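Side-chain contacts in phenol hydroxylase component phL (Pseudomonas stutzeri, PDB 3U52), which probably serves as the non-catalytic, beta-type subunit of a multicomponent phenol hydroxylase, partnering the iron-bearing subunit that oxidises phenol: residues M91-S94 with A95-F99; A243-V246 with S247-T250; R31-E34 with A35-I39; E259-R262 with W263-M267. One frame throughout, in Å; residues are numbered along the deposited sequence.

Contact 1: M91-S94 with A95-F99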
loop_
_atom_site.group_PDB
_atom_site.type_symbol
_atom_site.label_atom_id
_atom_site.label_comp_id
_atom_site.label_asym_id
_atom_site.label_seq_id
_atom_site.Cartn_x
_atom_site.Cartn_y
_atom_site.Cartn_z
ATOM N N MET D 91 11.200 11.110 -12.094
ATOM C CA MET D 91 12.062 12.082 -12.762
ATOM C C MET D 91 13.070 12.730 -11.851
ATOM O O MET D 91 14.239 12.874 -12.243
ATOM C CB MET D 91 11.236 13.186 -13.414
ATOM C CG MET D 91 10.500 12.756 -14.639
ATOM S SD MET D 91 9.366 13.982 -15.292
ATOM C CE MET D 91 10.507 15.234 -15.854
ATOM N N GLN D 92 12.646 13.159 -10.657
ATOM C CA GLN D 92 13.572 13.872 -9.738
ATOM C C GLN D 92 14.659 12.948 -9.191
ATOM O O GLN D 92 15.756 13.412 -8.852
ATOM C CB GLN D 92 12.858 14.665 -8.595
ATOM C CG GLN D 92 12.159 13.837 -7.519
ATOM C CD GLN D 92 13.114 13.149 -6.510
ATOM O OE1 GLN D 92 14.032 13.758 -5.957
ATOM N NE2 GLN D 92 12.889 11.865 -6.284
ATOM N N GLU D 93 14.354 11.643 -9.128
ATOM C CA GLU D 93 15.349 10.657 -8.696
ATOM C C GLU D 93 16.607 10.752 -9.552
ATOM O O GLU D 93 17.718 10.862 -9.000
ATOM C CB GLU D 93 14.805 9.213 -8.660
ATOM C CG GLU D 93 15.852 8.199 -8.178
ATOM C CD GLU D 93 16.335 8.457 -6.738
ATOM O OE1 GLU D 93 17.567 8.387 -6.488
ATOM O OE2 GLU D 93 15.480 8.731 -5.862
ATOM N N SER D 94 16.425 10.759 -10.869
ATOM C CA SER D 94 17.564 10.837 -11.775
ATOM C C SER D 94 18.210 12.222 -11.711
ATOM O O SER D 94 19.422 12.343 -11.853
ATOM C CB SER D 94 17.116 10.558 -13.222
ATOM O OG SER D 94 16.703 9.214 -13.396
ATOM N N ALA D 95 17.403 13.278 -11.530
ATOM C CA ALA D 95 17.955 14.632 -11.525
ATOM C C ALA D 95 18.781 14.858 -10.281
ATOM O O ALA D 95 19.822 15.457 -10.365
ATOM C CB ALA D 95 16.838 15.674 -11.660
ATOM N N GLU D 96 18.347 14.352 -9.132
ATOM C CA GLU D 96 19.076 14.525 -7.859
ATOM C C GLU D 96 20.426 13.821 -7.879
ATOM O O GLU D 96 21.402 14.308 -7.352
ATOM C CB GLU D 96 18.302 13.987 -6.652
ATOM C CG GLU D 96 17.124 14.874 -6.241
ATOM C CD GLU D 96 17.479 16.359 -6.115
ATOM O OE1 GLU D 96 18.443 16.694 -5.386
ATOM O OE2 GLU D 96 16.764 17.178 -6.730
ATOM N N THR D 97 20.437 12.657 -8.501
ATOM C CA THR D 97 21.655 11.864 -8.649
ATOM C C THR D 97 22.648 12.531 -9.617
ATOM O O THR D 97 23.835 12.520 -9.360
ATOM C CB THR D 97 21.241 10.441 -9.086
ATOM O OG1 THR D 97 20.881 9.747 -7.880
ATOM C CG2 THR D 97 22.349 9.727 -9.739
ATOM N N SER D 98 22.143 13.147 -10.691
ATOM C CA SER D 98 23.019 13.903 -11.625
ATOM C C SER D 98 23.625 15.138 -10.981
ATOM O O SER D 98 24.777 15.430 -11.201
ATOM C CB SER D 98 22.281 14.257 -12.893
ATOM O OG SER D 98 21.897 13.056 -13.509
ATOM N N PHE D 99 22.830 15.862 -10.184
ATOM C CA PHE D 99 23.345 16.976 -9.357
ATOM C C PHE D 99 24.419 16.560 -8.353
ATOM O O PHE D 99 25.433 17.238 -8.215
ATOM C CB PHE D 99 22.179 17.773 -8.671
ATOM C CG PHE D 99 21.620 18.848 -9.538
ATOM C CD1 PHE D 99 20.704 18.549 -10.533
ATOM C CD2 PHE D 99 22.092 20.157 -9.414
ATOM C CE1 PHE D 99 20.221 19.537 -11.388
ATOM C CE2 PHE D 99 21.631 21.156 -10.274
ATOM C CZ PHE D 99 20.699 20.856 -11.258
#
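Gln92 O takes the backbone NH of Glu96 in a short, fairly straight hydrogen bond: N to O is 2.8 Å and the angle at the hydrogen is 160°. The two side chains also meet, crossing obliquely. Gln92 curls twice, with chi1 at 69° and chi2 at 74°, and this brings OE1 to 3.3 Å from Glu96 CG. Glu96 CG also lies 3.3 Å from Gln92 O, and the amide and carboxylate planes are almost parallel. The other polar atoms have partners outside the two segments. Gln92 NE2 bonds back to Ala89 O. Glu96 OE2 forms a salt bridge with Arg169 and accepts from Tyr166 OH, both on helix 147-175. One residue further on, Thr97 N bonds to Glu93 O at 3.3 Å, while Glu93 OE1 and Thr97 OG1 stand 3.8 Å apart. Ser98 N bonds to Ser94 O at 3.1 Å. Ser94 OG is hydrogen-bonded to Thr97 OG1 of the second subunit, and Ser94 packs on its own copy there. This is regular i to i+4 alpha-helical pairing within helix 81-105, a helix that touches both helix 147-175 and the second subunit, another copy of the protein.

Contact 2: A243-V246 with S247-T250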
loop_
_atom_site.group_PDB
_atom_site.type_symbol
_atom_site.label_atom_id
_atom_site.label_comp_id
_atom_site.label_asym_id
_atom_site.label_seq_id
_atom_site.Cartn_x
_atom_site.Cartn_y
_atom_site.Cartn_z
ATOM N N ALA D 243 31.399 23.463 -21.994
ATOM C CA ALA D 243 30.418 23.386 -20.902
ATOM C C ALA D 243 29.478 22.181 -21.025
ATOM O O ALA D 243 28.392 22.165 -20.438
ATOM C CB ALA D 243 29.632 24.678 -20.833
ATOM N N GLU D 244 29.903 21.190 -21.804
ATOM C CA GLU D 244 29.122 20.001 -22.150
ATOM C C GLU D 244 28.463 19.322 -20.920
ATOM O O GLU D 244 27.348 18.839 -21.013
ATOM C CB GLU D 244 30.018 19.016 -22.953
ATOM C CG GLU D 244 29.309 17.771 -23.557
ATOM C CD GLU D 244 30.266 16.532 -23.824
ATOM O OE1 GLU D 244 31.395 16.721 -24.371
ATOM O OE2 GLU D 244 29.866 15.363 -23.492
ATOM N N ASP D 245 29.148 19.308 -19.771
ATOM C CA ASP D 245 28.618 18.633 -18.571
ATOM C C ASP D 245 27.286 19.198 -18.015
ATOM O O ASP D 245 26.546 18.486 -17.378
ATOM C CB ASP D 245 29.692 18.517 -17.479
ATOM C CG ASP D 245 30.880 17.595 -17.911
ATOM O OD1 ASP D 245 30.767 16.904 -18.941
ATOM O OD2 ASP D 245 31.923 17.559 -17.216
ATOM N N VAL D 246 26.956 20.450 -18.290
ATOM C CA VAL D 246 25.633 20.967 -17.877
ATOM C C VAL D 246 24.455 20.260 -18.552
ATOM O O VAL D 246 23.357 20.369 -18.070
ATOM C CB VAL D 246 25.462 22.515 -18.070
ATOM C CG1 VAL D 246 26.652 23.255 -17.501
ATOM C CG2 VAL D 246 25.261 22.836 -19.515
ATOM N N SER D 247 24.680 19.543 -19.649
ATOM C CA SER D 247 23.636 18.740 -20.303
ATOM C C SER D 247 22.967 17.714 -19.387
ATOM O O SER D 247 21.802 17.394 -19.547
ATOM C CB SER D 247 24.204 17.952 -21.472
ATOM O OG SER D 247 24.377 18.748 -22.610
ATOM N N MET D 248 23.731 17.143 -18.474
ATOM C CA MET D 248 23.158 16.143 -17.615
ATOM C C MET D 248 22.283 16.824 -16.585
ATOM O O MET D 248 21.344 16.207 -16.057
ATOM C CB MET D 248 24.238 15.245 -16.980
ATOM C CG MET D 248 25.198 15.926 -16.007
ATOM S SD MET D 248 26.450 14.713 -15.367
ATOM C CE MET D 248 27.618 14.609 -16.708
ATOM N N LEU D 249 22.553 18.102 -16.321
ATOM C CA LEU D 249 21.712 18.879 -15.384
ATOM C C LEU D 249 20.409 19.393 -15.982
ATOM O O LEU D 249 19.482 19.716 -15.267
ATOM C CB LEU D 249 22.527 19.998 -14.737
ATOM C CG LEU D 249 23.845 19.528 -14.104
ATOM C CD1 LEU D 249 24.594 20.725 -13.517
ATOM C CD2 LEU D 249 23.565 18.475 -12.997
ATOM N N THR D 250 20.311 19.434 -17.300
ATOM C CA THR D 250 19.131 19.998 -17.942
ATOM C C THR D 250 18.322 18.911 -18.617
ATOM O O THR D 250 17.435 19.196 -19.426
ATOM C CB THR D 250 19.555 21.072 -18.977
ATOM O OG1 THR D 250 20.495 20.478 -19.864
ATOM C CG2 THR D 250 20.252 22.282 -18.263
#
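Met248 reaches back to Asp245 with its CG, which sits 3.2 Å from Asp245 O. Its chi1 of 66° places CG between its own backbone N and carbonyl carbon; the chain then runs straight through CG and bends at chi3. The bend carries Met248 CE to 4.5 Å from Asp245 CB, so the terminal methyl loosely approaches the Asp245 side chain. Met248 also packs on Met248 of the second subunit. Ser247 OG lies beside its own backbone N, where it bonds to Asp235, and Ser247 CB comes within 3.3 Å of Glu244 O. Glu244 O accepts Ser247 N at 3.1 Å, the donor standing above the carbonyl plane.

The segment is a type I beta turn, Ala243 to Val246, running straight into the short, weakly bonded helix 246-249. Val246 N closes the turn on Ala243 O at 3.1 Å. Val246 O then faces the NH groups of Leu249 and Thr250, but both bonds are weak and strongly bent.

Leu249 CB points toward the preceding turn and lies 3.5 Å from Val246 O. Thr250 has OG1 between its backbone N and carbonyl carbon, which brings OG1 to 3.4 Å from Val246 O, a weak contact whose proton is not settled. Thr250 is at the N-cap position of helix 251-274, yet its side chain makes no capping bond. Val246 points away overall and packs on Phe238 and Leu119, though Val246 CG2 stays 3.3 Å from Ser247 N. Glu244 is extended and forms a salt bridge with Arg110 of the second subunit.

Contact 3: R31-E34 with A35-I39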
loop_
_atom_site.group_PDB
_atom_site.type_symbol
_atom_site.label_atom_id
_atom_site.label_comp_id
_atom_site.label_asym_id
_atom_site.label_seq_id
_atom_site.Cartn_x
_atom_site.Cartn_y
_atom_site.Cartn_z
ATOM N N ARG D 31 -9.668 6.263 -12.562
ATOM C CA ARG D 31 -9.254 7.192 -11.505
ATOM C C ARG D 31 -9.215 8.629 -12.055
ATOM O O ARG D 31 -9.695 9.563 -11.394
ATOM C CB ARG D 31 -7.908 6.782 -10.892
ATOM C CG ARG D 31 -7.939 5.464 -10.040
ATOM C CD ARG D 31 -7.925 5.618 -8.504
ATOM N NE ARG D 31 -8.107 4.327 -7.786
ATOM C CZ ARG D 31 -9.110 4.036 -6.926
ATOM N NH1 ARG D 31 -10.054 4.916 -6.638
ATOM N NH2 ARG D 31 -9.186 2.840 -6.343
ATOM N N TYR D 32 -8.659 8.806 -13.256
ATOM C CA TYR D 32 -8.622 10.128 -13.899
ATOM C C TYR D 32 -10.009 10.698 -14.062
ATOM O O TYR D 32 -10.209 11.858 -13.737
ATOM C CB TYR D 32 -7.887 10.088 -15.253
ATOM C CG TYR D 32 -7.856 11.444 -15.927
ATOM C CD1 TYR D 32 -7.031 12.472 -15.452
ATOM C CD2 TYR D 32 -8.691 11.728 -16.993
ATOM C CE1 TYR D 32 -7.029 13.739 -16.084
ATOM C CE2 TYR D 32 -8.686 12.978 -17.609
ATOM C CZ TYR D 32 -7.856 13.970 -17.149
ATOM O OH TYR D 32 -7.892 15.201 -17.776
ATOM N N GLN D 33 -10.967 9.893 -14.550
ATOM C CA GLN D 33 -12.339 10.380 -14.749
ATOM C C GLN D 33 -12.989 10.822 -13.442
ATOM O O GLN D 33 -13.468 11.958 -13.396
ATOM C CB GLN D 33 -13.250 9.398 -15.470
ATOM C CG GLN D 33 -12.832 9.184 -16.954
ATOM C CD GLN D 33 -13.530 8.007 -17.611
ATOM O OE1 GLN D 33 -13.765 6.994 -16.984
ATOM N NE2 GLN D 33 -13.811 8.122 -18.900
ATOM N N GLU D 34 -12.992 9.978 -12.407
ATOM C CA GLU D 34 -13.603 10.340 -11.121
ATOM C C GLU D 34 -12.969 11.579 -10.458
ATOM O O GLU D 34 -13.618 12.276 -9.659
ATOM C CB GLU D 34 -13.648 9.134 -10.143
ATOM C CG GLU D 34 -14.535 8.049 -10.727
ATOM C CD GLU D 34 -14.929 6.904 -9.784
ATOM O OE1 GLU D 34 -14.186 6.579 -8.846
ATOM O OE2 GLU D 34 -16.001 6.281 -10.038
ATOM N N ALA D 35 -11.717 11.831 -10.794
ATOM C CA ALA D 35 -10.973 12.878 -10.137
ATOM C C ALA D 35 -11.090 14.204 -10.831
ATOM O O ALA D 35 -10.764 15.212 -10.221
ATOM C CB ALA D 35 -9.481 12.497 -10.022
ATOM N N SER D 36 -11.532 14.198 -12.090
ATOM C CA SER D 36 -11.283 15.311 -12.965
ATOM C C SER D 36 -12.495 15.992 -13.628
ATOM O O SER D 36 -12.323 17.037 -14.269
ATOM C CB SER D 36 -10.262 14.905 -14.025
ATOM O OG SER D 36 -9.072 14.448 -13.405
ATOM N N TYR D 37 -13.686 15.389 -13.518
ATOM C CA TYR D 37 -14.841 15.833 -14.286
ATOM C C TYR D 37 -15.965 16.246 -13.374
ATOM O O TYR D 37 -16.386 15.453 -12.549
ATOM C CB TYR D 37 -15.349 14.711 -15.223
ATOM C CG TYR D 37 -14.432 14.465 -16.405
ATOM C CD1 TYR D 37 -13.386 13.529 -16.309
ATOM C CD2 TYR D 37 -14.584 15.184 -17.595
ATOM C CE1 TYR D 37 -12.533 13.314 -17.363
ATOM C CE2 TYR D 37 -13.732 14.969 -18.673
ATOM C CZ TYR D 37 -12.724 14.038 -18.544
ATOM O OH TYR D 37 -11.887 13.815 -19.576
ATOM N N ASP D 38 -16.454 17.492 -13.530
ATOM C CA ASP D 38 -17.708 17.974 -12.862
ATOM C C ASP D 38 -17.656 17.968 -11.341
ATOM O O ASP D 38 -18.648 17.832 -10.690
ATOM C CB ASP D 38 -18.905 17.144 -13.310
ATOM C CG ASP D 38 -19.035 17.112 -14.803
ATOM O OD1 ASP D 38 -18.961 18.207 -15.399
ATOM O OD2 ASP D 38 -19.156 16.013 -15.390
ATOM N N ILE D 39 -16.475 18.137 -10.784
ATOM C CA ILE D 39 -16.299 18.049 -9.370
ATOM C C ILE D 39 -16.342 19.479 -8.753
ATOM O O ILE D 39 -16.588 19.654 -7.560
ATOM C CB ILE D 39 -14.986 17.294 -9.208
ATOM C CG1 ILE D 39 -15.174 16.069 -8.350
ATOM C CG2 ILE D 39 -13.802 18.144 -8.983
ATOM C CD1 ILE D 39 -15.431 14.915 -9.219
#
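The C-terminal end of helix 31-36 is where Tyr32 meets Ser36 and Tyr37, just as the chain leaves helical geometry. Tyr32 holds CG anti to its backbone N (chi1 179°), which lays the ring along the helix beside the next turn. Ser36 covers one face of it. Ser36 CB stands 4.1 Å from the Tyr32 ring centroid, 15° off the normal, in a CH-pi contact. Ser36 OG is 3.4 Å from Tyr32 CE1, nearer the rim, and 2.8 Å from Tyr32 O. Gln151 OE1 is also within reach of this hydroxyl, so its one proton cannot be assigned. Tyr37 OH lies at the edge of the Tyr32 ring, 3.8 Å from Tyr32 CE2. Tyr32 CE2 and Tyr37 CE1 make an apolar contact at 3.9 Å. The ring planes are at 90°, but the pair is oblique. Gln33 O lies at the edge of the Tyr37 ring, 3.3 Å from Tyr37 CD1, and accepts Ser36 N at 3.2 Å. Tyr32 OH bonds to Asp75 N, and Tyr37 OH to Ser74. An alanine at Tyr32 would take away the face under Ser36 and the edge beside Tyr37, and is likely to leave Asp75 N without this partner. The chain of another protein meets Arg31, Glu34 and Ala35. Helix 147-175 lies against both tyrosines, and helix 18-24 packs on Tyr37 and Gln33.

Contact 4: E259-R262 with W263-M267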
loop_
_atom_site.group_PDB
_atom_site.type_symbol
_atom_site.label_atom_id
_atom_site.label_comp_id
_atom_site.label_asym_id
_atom_site.label_seq_id
_atom_site.Cartn_x
_atom_site.Cartn_y
_atom_site.Cartn_z
ATOM N N GLU D 259 7.047 15.868 -22.724
ATOM C CA GLU D 259 5.758 15.467 -22.128
ATOM C C GLU D 259 4.715 16.595 -22.218
ATOM O O GLU D 259 3.542 16.341 -22.375
ATOM C CB GLU D 259 5.986 15.015 -20.673
ATOM C CG GLU D 259 4.694 14.678 -19.908
ATOM C CD GLU D 259 4.817 14.966 -18.409
ATOM O OE1 GLU D 259 5.392 14.106 -17.692
ATOM O OE2 GLU D 259 4.354 16.065 -17.957
ATOM N N SER D 260 5.140 17.848 -22.116
ATOM C CA SER D 260 4.202 18.956 -22.021
ATOM C C SER D 260 3.531 19.248 -23.358
ATOM O O SER D 260 2.417 19.732 -23.422
ATOM C CB SER D 260 4.916 20.202 -21.526
ATOM O OG SER D 260 5.663 20.767 -22.588
ATOM N N LEU D 261 4.225 18.934 -24.431
ATOM C CA LEU D 261 3.634 18.951 -25.762
ATOM C C LEU D 261 2.372 18.093 -25.856
ATOM O O LEU D 261 1.433 18.440 -26.574
ATOM C CB LEU D 261 4.690 18.530 -26.770
ATOM C CG LEU D 261 5.582 19.451 -27.620
ATOM C CD1 LEU D 261 5.777 20.855 -27.126
ATOM C CD2 LEU D 261 6.907 18.756 -27.889
ATOM N N ARG D 262 2.289 16.995 -25.105
ATOM C CA ARG D 262 1.075 16.173 -25.168
ATOM C C ARG D 262 -0.172 16.953 -24.773
ATOM O O ARG D 262 -1.146 16.988 -25.530
ATOM C CB ARG D 262 1.223 14.886 -24.336
ATOM C CG ARG D 262 2.340 13.965 -24.879
ATOM C CD ARG D 262 2.310 12.637 -24.174
ATOM N NE ARG D 262 1.121 11.862 -24.521
ATOM C CZ ARG D 262 0.703 10.811 -23.819
ATOM N NH1 ARG D 262 1.371 10.445 -22.728
ATOM N NH2 ARG D 262 -0.382 10.148 -24.188
ATOM N N TRP D 263 -0.160 17.609 -23.618
ATOM C CA TRP D 263 -1.391 18.223 -23.171
ATOM C C TRP D 263 -1.604 19.584 -23.820
ATOM O O TRP D 263 -2.741 19.945 -24.052
ATOM C CB TRP D 263 -1.449 18.320 -21.646
ATOM C CG TRP D 263 -0.538 19.350 -21.004
ATOM C CD1 TRP D 263 0.730 19.133 -20.516
ATOM C CD2 TRP D 263 -0.845 20.730 -20.705
ATOM N NE1 TRP D 263 1.236 20.286 -19.990
ATOM C CE2 TRP D 263 0.299 21.283 -20.081
ATOM C CE3 TRP D 263 -1.968 21.558 -20.922
ATOM C CZ2 TRP D 263 0.351 22.639 -19.658
ATOM C CZ3 TRP D 263 -1.926 22.885 -20.508
ATOM C CH2 TRP D 263 -0.771 23.420 -19.893
ATOM N N THR D 264 -0.530 20.354 -24.069
ATOM C CA THR D 264 -0.713 21.662 -24.690
ATOM C C THR D 264 -1.198 21.543 -26.130
ATOM O O THR D 264 -2.092 22.275 -26.528
ATOM C CB THR D 264 0.508 22.579 -24.626
ATOM O OG1 THR D 264 1.573 22.008 -25.367
ATOM C CG2 THR D 264 0.971 22.844 -23.183
ATOM N N ASN D 265 -0.663 20.610 -26.915
ATOM C CA ASN D 265 -1.278 20.284 -28.225
ATOM C C ASN D 265 -2.728 19.753 -28.162
ATOM O O ASN D 265 -3.545 20.148 -28.991
ATOM C CB ASN D 265 -0.420 19.294 -29.014
ATOM C CG ASN D 265 0.883 19.895 -29.502
ATOM O OD1 ASN D 265 1.040 21.112 -29.529
ATOM N ND2 ASN D 265 1.821 19.037 -29.922
ATOM N N ALA D 266 -3.067 18.861 -27.226
ATOM C CA ALA D 266 -4.471 18.419 -27.095
ATOM C C ALA D 266 -5.423 19.596 -26.735
ATOM O O ALA D 266 -6.549 19.669 -27.255
ATOM C CB ALA D 266 -4.610 17.310 -26.105
ATOM N N MET D 267 -4.980 20.508 -25.857
ATOM C CA MET D 267 -5.793 21.660 -25.506
ATOM C C MET D 267 -5.983 22.622 -26.708
ATOM O O MET D 267 -7.113 23.034 -26.986
ATOM C CB MET D 267 -5.179 22.421 -24.344
ATOM C CG MET D 267 -5.942 23.732 -23.979
ATOM S SD MET D 267 -5.151 24.494 -22.523
ATOM C CE MET D 267 -3.664 25.183 -23.282
#
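Ser260 O is gripped twice by Thr264. Thr264 N bonds to Ser260 O at 3.1 Å, nearly in line with the carbonyl. Thr264 OG1 donates to Ser260 O, also at 3.1 Å, from a tilted position. A chi1 of 64° swings OG1 back over the previous turn for this second bond. The other branch, Thr264 CG2, lies 3.4 Å above the plane of the Trp263 ring, over its centre. Ser260 O sits over the same ring face, 3.4 Å from Trp263 CD1. An alanine at Thr264 would strip both branches, and would probably leave Ser260 O with one donor and the Trp263 face without its methyl contact. Leu261 O takes Asn265 N at 3.0 Å, and Arg262 O takes Ala266 N at 3.2 Å. Several polar side chains have partners outside the segments: Ser260 OG on Tyr257 O, and Asn265 OD1 on Arg320. Glu259 forms salt bridges with Arg88 and Arg77. On helix 251-274 each carbonyl from Ser260 to Arg262 thus has a backbone donor. The extra hydroxyl bond ties the Thr264 side chain to the helix backbone and fixes its rotation, which keeps its methyl against the tryptophan.

Overall arrangement
Contacts 1 and 2 touch through Ser98, Phe99, Met248 and Leu249, and both face the second subunit. The centre of contact 4 lies about 10 Å from the chain's centre, the closest of the four, yet like contacts 1 and 2 it is only partly buried. Contact 3 is buried although its centre lies about 22 Å from the chain's centre; helices 18-24 and 147-175 and another protein's chain all pack on it. Contacts 1 and 4 are regular stretches within long helices. Contact 2 is a turn with weak bonds, and contact 3 is a helix end. Aromatic faces matter in contacts 3 and 4, while charged ends that reach outside partners recur in all four.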